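Local coordinates for amicyanin (Paracoccus versutus, PDB 1ID2), which carries a type I copper ion and serves as an electron transfer protein of the plastocyanin/azurin family, at residues V22-E27 with P34-K39; E42-V47 with G101-E106; D66-E71 with Y79-N84. All coordinates share one frame; numbering follows the deposited sequence.

Contact 1: residues V22-E27 with P34-K39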
loop_
_atom_site.group_PDB
_atom_site.type_symbol
_atom_site.label_atom_id
_atom_site.label_comp_id
_atom_site.label_asym_id
_atom_site.label_seq_id
_atom_site.Cartn_x
_atom_site.Cartn_y
_atom_site.Cartn_z
ATOM N N VAL A 22 -10.676 -3.423 1.289
ATOM C CA VAL A 22 -10.117 -3.529 -0.059
ATOM C C VAL A 22 -8.675 -3.953 0.069
ATOM O O VAL A 22 -7.950 -3.405 0.897
ATOM C CB VAL A 22 -10.173 -2.213 -0.847
ATOM C CG1 VAL A 22 -11.597 -1.903 -1.193
ATOM C CG2 VAL A 22 -9.555 -1.096 -0.063
ATOM N N VAL A 23 -8.359 -5.091 -0.540
ATOM C CA VAL A 23 -7.070 -5.731 -0.344
ATOM C C VAL A 23 -6.370 -5.830 -1.698
ATOM O O VAL A 23 -6.987 -6.192 -2.700
ATOM C CB VAL A 23 -7.229 -7.158 0.300
ATOM C CG1 VAL A 23 -5.861 -7.808 0.508
ATOM C CG2 VAL A 23 -7.923 -7.055 1.628
ATOM N N VAL A 24 -5.130 -5.354 -1.756
ATOM C CA VAL A 24 -4.333 -5.539 -2.938
ATOM C C VAL A 24 -3.357 -6.644 -2.611
ATOM O O VAL A 24 -2.568 -6.528 -1.673
ATOM C CB VAL A 24 -3.581 -4.253 -3.348
ATOM C CG1 VAL A 24 -2.595 -4.563 -4.486
ATOM C CG2 VAL A 24 -4.587 -3.188 -3.807
ATOM N N GLY A 25 -3.490 -7.758 -3.330
ATOM C CA GLY A 25 -2.595 -8.885 -3.139
ATOM C C GLY A 25 -1.297 -8.731 -3.893
ATOM O O GLY A 25 -1.219 -8.001 -4.892
ATOM N N ILE A 26 -0.259 -9.369 -3.373
ATOM C CA ILE A 26 1.041 -9.341 -4.013
ATOM C C ILE A 26 1.522 -10.766 -4.286
ATOM O O ILE A 26 1.792 -11.520 -3.350
ATOM C CB ILE A 26 2.087 -8.594 -3.132
ATOM C CG1 ILE A 26 1.515 -7.252 -2.631
ATOM C CG2 ILE A 26 3.344 -8.353 -3.948
ATOM C CD1 ILE A 26 2.296 -6.612 -1.486
ATOM N N GLU A 27 1.647 -11.120 -5.565
ATOM C CA GLU A 27 2.116 -12.444 -5.955
ATOM C C GLU A 27 2.954 -12.307 -7.190
ATOM O O GLU A 27 2.633 -11.524 -8.078
ATOM C CB GLU A 27 0.959 -13.388 -6.287
ATOM C CG GLU A 27 0.577 -14.377 -5.220
ATOM C CD GLU A 27 1.665 -15.378 -4.903
ATOM O OE1 GLU A 27 1.831 -16.368 -5.635
ATOM O OE2 GLU A 27 2.260 -15.249 -3.828
ATOM N N PRO A 34 -3.510 -3.458 -9.922
ATOM C CA PRO A 34 -2.578 -2.358 -10.233
ATOM C C PRO A 34 -3.204 -0.959 -10.132
ATOM O O PRO A 34 -2.503 0.051 -10.054
ATOM C CB PRO A 34 -2.122 -2.664 -11.663
ATOM C CG PRO A 34 -2.571 -4.091 -11.920
ATOM C CD PRO A 34 -3.822 -4.253 -11.118
ATOM N N GLU A 35 -4.528 -0.912 -10.102
ATOM C CA GLU A 35 -5.238 0.341 -10.001
ATOM C C GLU A 35 -6.487 0.100 -9.176
ATOM O O GLU A 35 -7.339 -0.713 -9.564
ATOM C CB GLU A 35 -5.624 0.788 -11.392
ATOM C CG GLU A 35 -5.898 2.247 -11.538
ATOM C CD GLU A 35 -6.086 2.614 -12.989
ATOM O OE1 GLU A 35 -5.077 2.580 -13.734
ATOM O OE2 GLU A 35 -7.252 2.821 -13.403
ATOM N N VAL A 36 -6.539 0.703 -7.993
ATOM C CA VAL A 36 -7.685 0.541 -7.096
ATOM C C VAL A 36 -8.257 1.925 -6.811
ATOM O O VAL A 36 -7.539 2.912 -6.865
ATOM C CB VAL A 36 -7.295 -0.225 -5.752
ATOM C CG1 VAL A 36 -6.235 0.492 -4.986
ATOM C CG2 VAL A 36 -8.493 -0.379 -4.873
ATOM N N THR A 37 -9.576 2.033 -6.753
ATOM C CA THR A 37 -10.180 3.323 -6.470
ATOM C C THR A 37 -11.207 3.279 -5.318
ATOM O O THR A 37 -11.937 2.296 -5.154
ATOM C CB THR A 37 -10.709 3.997 -7.798
ATOM O OG1 THR A 37 -11.911 4.728 -7.565
ATOM C CG2 THR A 37 -10.926 2.981 -8.888
ATOM N N ILE A 38 -10.939 4.145 -4.344
ATOM C CA ILE A 38 -11.670 4.226 -3.082
ATOM C C ILE A 38 -12.117 5.679 -2.905
ATOM O O ILE A 38 -11.689 6.566 -3.649
ATOM C CB ILE A 38 -10.759 3.860 -1.871
ATOM C CG1 ILE A 38 -9.498 4.744 -1.853
ATOM C CG2 ILE A 38 -10.375 2.434 -1.948
ATOM C CD1 ILE A 38 -8.629 4.628 -0.623
ATOM N N LYS A 39 -12.844 5.945 -1.830
ATOM C CA LYS A 39 -13.176 7.318 -1.457
ATOM C C LYS A 39 -12.247 7.771 -0.332
ATOM O O LYS A 39 -11.694 6.927 0.387
ATOM C CB LYS A 39 -14.639 7.389 -1.012
ATOM C CG LYS A 39 -15.628 7.257 -2.159
ATOM C CD LYS A 39 -16.870 6.498 -1.735
ATOM C CE LYS A 39 -16.611 4.995 -1.623
ATOM N NZ LYS A 39 -16.459 4.325 -2.951
#

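Contact 2: residues E42-V47 with G101-E106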
loop_
_atom_site.group_PDB
_atom_site.type_symbol
_atom_site.label_atom_id
_atom_site.label_comp_id
_atom_site.label_asym_id
_atom_site.label_seq_id
_atom_site.Cartn_x
_atom_site.Cartn_y
_atom_site.Cartn_z
ATOM N N GLU A 42 -11.120 6.033 3.161
ATOM C CA GLU A 42 -10.944 4.572 3.133
ATOM C C GLU A 42 -9.489 4.111 3.277
ATOM O O GLU A 42 -8.545 4.858 2.995
ATOM C CB GLU A 42 -11.534 3.963 1.860
ATOM C CG GLU A 42 -13.061 3.940 1.811
ATOM C CD GLU A 42 -13.597 3.137 0.634
ATOM O OE1 GLU A 42 -14.095 3.739 -0.345
ATOM O OE2 GLU A 42 -13.520 1.892 0.693
ATOM N N THR A 43 -9.326 2.887 3.769
ATOM C CA THR A 43 -8.014 2.274 3.974
ATOM C C THR A 43 -7.828 1.170 2.927
ATOM O O THR A 43 -8.813 0.558 2.502
ATOM C CB THR A 43 -7.905 1.676 5.428
ATOM O OG1 THR A 43 -8.141 2.714 6.395
ATOM C CG2 THR A 43 -6.518 1.067 5.683
ATOM N N VAL A 44 -6.623 1.078 2.360
ATOM C CA VAL A 44 -6.282 -0.020 1.453
ATOM C C VAL A 44 -5.315 -0.902 2.206
ATOM O O VAL A 44 -4.421 -0.399 2.839
ATOM C CB VAL A 44 -5.563 0.459 0.169
ATOM C CG1 VAL A 44 -5.380 -0.699 -0.780
ATOM C CG2 VAL A 44 -6.345 1.562 -0.503
ATOM N N TYR A 45 -5.484 -2.217 2.114
ATOM C CA TYR A 45 -4.500 -3.148 2.646
ATOM C C TYR A 45 -3.793 -3.845 1.504
ATOM O O TYR A 45 -4.382 -4.071 0.449
ATOM C CB TYR A 45 -5.175 -4.202 3.528
ATOM C CG TYR A 45 -5.724 -3.664 4.837
ATOM C CD1 TYR A 45 -6.893 -2.906 4.872
ATOM C CD2 TYR A 45 -5.116 -3.973 6.039
ATOM C CE1 TYR A 45 -7.424 -2.465 6.074
ATOM C CE2 TYR A 45 -5.661 -3.567 7.247
ATOM C CZ TYR A 45 -6.803 -2.812 7.259
ATOM O OH TYR A 45 -7.327 -2.412 8.468
ATOM N N TRP A 46 -2.499 -4.067 1.683
ATOM C CA TRP A 46 -1.704 -4.875 0.775
ATOM C C TRP A 46 -1.365 -6.113 1.559
ATOM O O TRP A 46 -1.177 -6.028 2.762
ATOM C CB TRP A 46 -0.410 -4.157 0.396
ATOM C CG TRP A 46 -0.609 -3.073 -0.604
ATOM C CD1 TRP A 46 -0.503 -3.180 -1.959
ATOM C CD2 TRP A 46 -1.004 -1.718 -0.328
ATOM N NE1 TRP A 46 -0.827 -1.986 -2.543
ATOM C CE2 TRP A 46 -1.139 -1.079 -1.573
ATOM C CE3 TRP A 46 -1.241 -0.996 0.847
ATOM C CZ2 TRP A 46 -1.513 0.273 -1.664
ATOM C CZ3 TRP A 46 -1.610 0.336 0.748
ATOM C CH2 TRP A 46 -1.739 0.956 -0.497
ATOM N N VAL A 47 -1.417 -7.270 0.909
ATOM C CA VAL A 47 -1.062 -8.539 1.558
ATOM C C VAL A 47 -0.076 -9.291 0.664
ATOM O O VAL A 47 -0.337 -9.562 -0.506
ATOM C CB VAL A 47 -2.311 -9.448 1.790
ATOM C CG1 VAL A 47 -1.890 -10.765 2.426
ATOM C CG2 VAL A 47 -3.331 -8.742 2.679
ATOM N N GLY A 101 2.018 0.428 -8.764
ATOM C CA GLY A 101 0.563 0.391 -8.823
ATOM C C GLY A 101 0.049 1.787 -8.539
ATOM O O GLY A 101 0.842 2.709 -8.265
ATOM N N LYS A 102 -1.269 1.932 -8.485
ATOM C CA LYS A 102 -1.827 3.205 -8.092
ATOM C C LYS A 102 -3.161 3.131 -7.378
ATOM O O LYS A 102 -3.964 2.209 -7.600
ATOM C CB LYS A 102 -1.916 4.131 -9.299
ATOM C CG LYS A 102 -3.151 4.001 -10.130
ATOM C CD LYS A 102 -3.627 5.391 -10.556
ATOM C CE LYS A 102 -2.942 5.896 -11.826
ATOM N NZ LYS A 102 -1.456 6.022 -11.750
ATOM N N VAL A 103 -3.367 4.105 -6.498
ATOM C CA VAL A 103 -4.624 4.277 -5.791
ATOM C C VAL A 103 -5.276 5.583 -6.240
ATOM O O VAL A 103 -4.665 6.643 -6.194
ATOM C CB VAL A 103 -4.406 4.294 -4.244
ATOM C CG1 VAL A 103 -5.756 4.267 -3.510
ATOM C CG2 VAL A 103 -3.573 3.088 -3.824
ATOM N N ILE A 104 -6.508 5.470 -6.712
ATOM C CA ILE A 104 -7.313 6.614 -7.077
ATOM C C ILE A 104 -8.303 6.879 -5.964
ATOM O O ILE A 104 -9.090 6.004 -5.598
ATOM C CB ILE A 104 -8.078 6.343 -8.368
ATOM C CG1 ILE A 104 -7.085 5.996 -9.476
ATOM C CG2 ILE A 104 -8.970 7.543 -8.726
ATOM C CD1 ILE A 104 -7.640 5.004 -10.403
ATOM N N VAL A 105 -8.154 8.036 -5.340
ATOM C CA VAL A 105 -9.012 8.448 -4.248
ATOM C C VAL A 105 -9.945 9.544 -4.735
ATOM O O VAL A 105 -9.512 10.544 -5.313
ATOM C CB VAL A 105 -8.188 8.968 -3.054
ATOM C CG1 VAL A 105 -9.083 9.147 -1.867
ATOM C CG2 VAL A 105 -7.096 7.983 -2.696
ATOM N N GLU A 106 -11.221 9.390 -4.444
ATOM C CA GLU A 106 -12.186 10.394 -4.827
ATOM C C GLU A 106 -13.194 10.665 -3.709
ATOM O O GLU A 106 -14.374 10.952 -4.000
ATOM C CB GLU A 106 -12.872 9.948 -6.111
ATOM C CG GLU A 106 -12.965 8.456 -6.270
ATOM C CD GLU A 106 -13.924 8.063 -7.359
ATOM O OE1 GLU A 106 -13.606 8.306 -8.553
ATOM O OE2 GLU A 106 -15.009 7.544 -7.005
ATOM O OXT GLU A 106 -12.770 10.669 -2.538
#

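Contact 3: residues D66-E71 with Y79-N84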
loop_
_atom_site.group_PDB
_atom_site.type_symbol
_atom_site.label_atom_id
_atom_site.label_comp_id
_atom_site.label_asym_id
_atom_site.label_seq_id
_atom_site.Cartn_x
_atom_site.Cartn_y
_atom_site.Cartn_z
ATOM N N ASP A 66 7.631 14.972 1.463
ATOM C CA ASP A 66 8.659 13.930 1.537
ATOM C C ASP A 66 8.277 12.621 0.849
ATOM O O ASP A 66 7.095 12.355 0.580
ATOM C CB ASP A 66 8.984 13.606 2.992
ATOM C CG ASP A 66 9.495 14.787 3.745
ATOM O OD1 ASP A 66 8.894 15.132 4.787
ATOM O OD2 ASP A 66 10.495 15.372 3.286
ATOM N N ALA A 67 9.285 11.762 0.703
ATOM C CA ALA A 67 9.098 10.382 0.276
ATOM C C ALA A 67 8.624 9.534 1.448
ATOM O O ALA A 67 9.022 9.768 2.601
ATOM C CB ALA A 67 10.403 9.818 -0.265
ATOM N N PHE A 68 7.873 8.485 1.123
ATOM C CA PHE A 68 7.355 7.539 2.106
ATOM C C PHE A 68 7.728 6.102 1.715
ATOM O O PHE A 68 7.452 5.655 0.606
ATOM C CB PHE A 68 5.826 7.688 2.224
ATOM C CG PHE A 68 5.214 6.821 3.289
ATOM C CD1 PHE A 68 4.721 5.558 2.970
ATOM C CD2 PHE A 68 5.297 7.186 4.627
ATOM C CE1 PHE A 68 4.347 4.669 3.964
ATOM C CE2 PHE A 68 4.920 6.298 5.638
ATOM C CZ PHE A 68 4.452 5.038 5.307
ATOM N N ARG A 69 8.393 5.397 2.622
ATOM C CA ARG A 69 8.754 4.019 2.387
ATOM C C ARG A 69 8.113 3.161 3.456
ATOM O O ARG A 69 8.451 3.294 4.620
ATOM C CB ARG A 69 10.262 3.864 2.456
ATOM C CG ARG A 69 10.781 2.633 1.751
ATOM C CD ARG A 69 11.852 1.927 2.565
ATOM N NE ARG A 69 11.270 0.912 3.443
ATOM C CZ ARG A 69 11.662 -0.360 3.503
ATOM N NH1 ARG A 69 12.642 -0.814 2.724
ATOM N NH2 ARG A 69 11.124 -1.163 4.411
ATOM N N GLY A 70 7.189 2.293 3.068
ATOM C CA GLY A 70 6.538 1.432 4.039
ATOM C C GLY A 70 7.517 0.361 4.475
ATOM O O GLY A 70 8.482 0.089 3.768
ATOM N N GLU A 71 7.268 -0.269 5.613
ATOM C CA GLU A 71 8.094 -1.387 6.063
ATOM C C GLU A 71 7.838 -2.622 5.201
ATOM O O GLU A 71 6.758 -2.761 4.612
ATOM C CB GLU A 71 7.782 -1.703 7.525
ATOM C CG GLU A 71 8.491 -0.789 8.517
ATOM C CD GLU A 71 8.336 -1.248 9.963
ATOM O OE1 GLU A 71 8.504 -2.456 10.254
ATOM O OE2 GLU A 71 8.067 -0.386 10.824
ATOM N N TYR A 79 -0.399 -4.724 5.116
ATOM C CA TYR A 79 -0.019 -3.350 5.428
ATOM C C TYR A 79 -1.122 -2.393 4.996
ATOM O O TYR A 79 -1.761 -2.608 3.964
ATOM C CB TYR A 79 1.298 -3.013 4.732
ATOM C CG TYR A 79 1.942 -1.726 5.188
ATOM C CD1 TYR A 79 1.785 -0.566 4.443
ATOM C CD2 TYR A 79 2.758 -1.682 6.318
ATOM C CE1 TYR A 79 2.415 0.594 4.788
ATOM C CE2 TYR A 79 3.403 -0.502 6.676
ATOM C CZ TYR A 79 3.224 0.628 5.889
ATOM O OH TYR A 79 3.864 1.812 6.152
ATOM N N ALA A 80 -1.411 -1.406 5.844
ATOM C CA ALA A 80 -2.564 -0.530 5.657
ATOM C C ALA A 80 -2.152 0.922 5.554
ATOM O O ALA A 80 -1.298 1.396 6.307
ATOM C CB ALA A 80 -3.544 -0.692 6.806
ATOM N N ILE A 81 -2.798 1.620 4.633
ATOM C CA ILE A 81 -2.648 3.049 4.485
ATOM C C ILE A 81 -4.046 3.600 4.294
ATOM O O ILE A 81 -4.816 3.100 3.445
ATOM C CB ILE A 81 -1.771 3.437 3.248
ATOM C CG1 ILE A 81 -0.369 2.862 3.383
ATOM C CG2 ILE A 81 -1.659 4.953 3.155
ATOM C CD1 ILE A 81 0.570 3.228 2.247
ATOM N N THR A 82 -4.374 4.619 5.087
ATOM C CA THR A 82 -5.619 5.356 4.943
ATOM C C THR A 82 -5.389 6.614 4.107
ATOM O O THR A 82 -4.524 7.421 4.425
ATOM C CB THR A 82 -6.158 5.728 6.318
ATOM O OG1 THR A 82 -6.386 4.521 7.059
ATOM C CG2 THR A 82 -7.450 6.522 6.202
ATOM N N PHE A 83 -6.192 6.780 3.057
ATOM C CA PHE A 83 -6.021 7.872 2.104
ATOM C C PHE A 83 -7.066 8.927 2.384
ATOM O O PHE A 83 -8.253 8.704 2.184
ATOM C CB PHE A 83 -6.171 7.374 0.660
ATOM C CG PHE A 83 -4.978 6.622 0.160
ATOM C CD1 PHE A 83 -4.856 5.259 0.381
ATOM C CD2 PHE A 83 -3.942 7.283 -0.476
ATOM C CE1 PHE A 83 -3.710 4.582 -0.020
ATOM C CE2 PHE A 83 -2.795 6.608 -0.886
ATOM C CZ PHE A 83 -2.677 5.267 -0.656
ATOM N N ASN A 84 -6.614 10.085 2.836
ATOM C CA ASN A 84 -7.523 11.102 3.328
ATOM C C ASN A 84 -7.944 12.055 2.244
ATOM O O ASN A 84 -9.050 12.583 2.289
ATOM C CB ASN A 84 -6.876 11.877 4.463
ATOM C CG ASN A 84 -6.492 10.990 5.605
ATOM O OD1 ASN A 84 -7.296 10.188 6.088
ATOM N ND2 ASN A 84 -5.246 11.083 6.018
HETATM O O HOH W 1 5.817 1.645 7.764
#

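Contact 1: residues V22-E27 with P34-K39
Val22 and Val24 on strand 22-27 face Ile38 and Val36 on strand 35-38, with the two backbones running in roughly opposite directions. The CA atoms of Val24 and Val36 are 8.1 Å apart, and those of Val22 and Ile38 are 8.5 Å apart. No hydrogen bond joins the segments, and the strands belong to different sheets. Side chains make the contact. Val24 CG2 meets Val36 CG1 at 4.2 Å. Two residues along each strand, Val22 CG2 meets Ile38 CG2 at 4.1 Å, and these two side chains cross at a slant. Ile38 has chi1 near 55°, which wedges CG1 between the backbone N and the carbonyl carbon. The CG2 branch lies beside the N, where it meets Val22. Each pair therefore touches through one methyl from each side. Val24 also packs on Val44 and Trp46, Val36 on Val103, and Ile38 on Val44. The contact thus joins the layers of the beta sandwich that characterises the plastocyanin/azurin family. Val24 and Ile38 are buried, while Val22 and Val36 are partly exposed. The contact is purely apolar. It rests on van der Waals contact between branched aliphatic groups, with no directional bond to fix it.

Contact 2: residues E42-V47 with G101-E106
Val103 has its CG1 anti to the backbone N (chi1 -172°) and its CG2 beside that N. This turn gives CG1 to Val44 and CG2 to Trp46. In Trp46, chi1 -77° and chi2 -93° together bring the six-membered end of the indole to Val103. Val44 and Val103 reach toward each other tip to tip, with Val44 CG2 at 4.1 Å from Val103 CG1. The other methyl, Val103 CG2, lies at the edge of the indole near its plane, 4.1 Å from Trp46 CZ2. Val44 CG1 rests over one face of the Trp46 ring, offset toward the rim. The indole is thus touched on a face by its own strand and on an edge by strand 100-105. Tyr91 adds an edge-to-face ring contact, and Val24 and Ile26 pack on the indole from the neighbouring strand. All three touching residues are buried. The CA atoms of Val44 and Val103 are 8.6 Å apart, and no hydrogen bond crosses between the segments. This is core packing between the two sheets of the sandwich. The indole NE1 has a hydrogen bond outside the two segments. Across this contact the chemistry is apolar, and the indole is held by packing alone.

Contact 3: residues D66-E71 with Y79-N84
Phe68 and Tyr79 make the main side-chain contact, approaching from opposite directions. The phenol oxygen comes in at the edge of the Phe68 ring and in its plane, with Tyr79 OH 3.4 Å from Phe68 CZ and 3.6 Å from Phe68 CE1. Both residues hold CG anti to the backbone N (chi1 -176° in Phe68, -168° in Tyr79), which sends the two side chains toward each other until the hydroxyl reaches the Phe68 edge. The purely apolar contact is looser. Phe68 CE1 is 4.4 Å from Ile81 CD1, which approaches the ring obliquely.

Backbone atoms form a second group. Tyr79 OH is 3.4 Å from Gly70 CA. A CB on Gly70 would fall about 3.1 Å from Tyr79 CE1, so the phenol ring lies where a side chain would need room. Glu71 N approaches the ring obliquely, 4.0 Å from Tyr79 CE2.

The polar link is a water bridge. One water takes a hydrogen bond from Glu71 N at 3.2 Å and makes a short one with Tyr79 OH at 2.5 Å, a length that is doubtful in detail. A phenylalanine in place of Tyr79 would probably leave this water without its partner on strand 77-83 and open a gap beside the Phe68 edge.

Phe68 also packs on Phe58 and Val6, while Gly70 O accepts a hydrogen bond from Asn55 ND2. The contact thus lays segment 66-71 against strand 77-83 of the main sheet. It combines ring packing with a single solvent-mediated bridge. Tyr79 is buried, and its hydroxyl has a water as polar partner.

In the fold
The contacts share the apolar interior of one beta sandwich. Contacts 1 and 2 are close neighbours, with centres about 5 Å apart. They are joined by a probable hydrogen bond between Val24 N and Tyr45 O (2.7 Å). The centres of contacts 2 and 3 are about 10 Å apart, and a probable hydrogen bond from Tyr79 N to Trp46 O (2.8 Å) connects them. The centres of contacts 1 and 3 are about 14 Å apart, yet Ile38 packs on Phe83. The copper, bound by His54, Cys93, His96 and Met99, is about 10 Å from the Trp46 side chain. Ile26 of segment 22-27 touches both His54 and Met99.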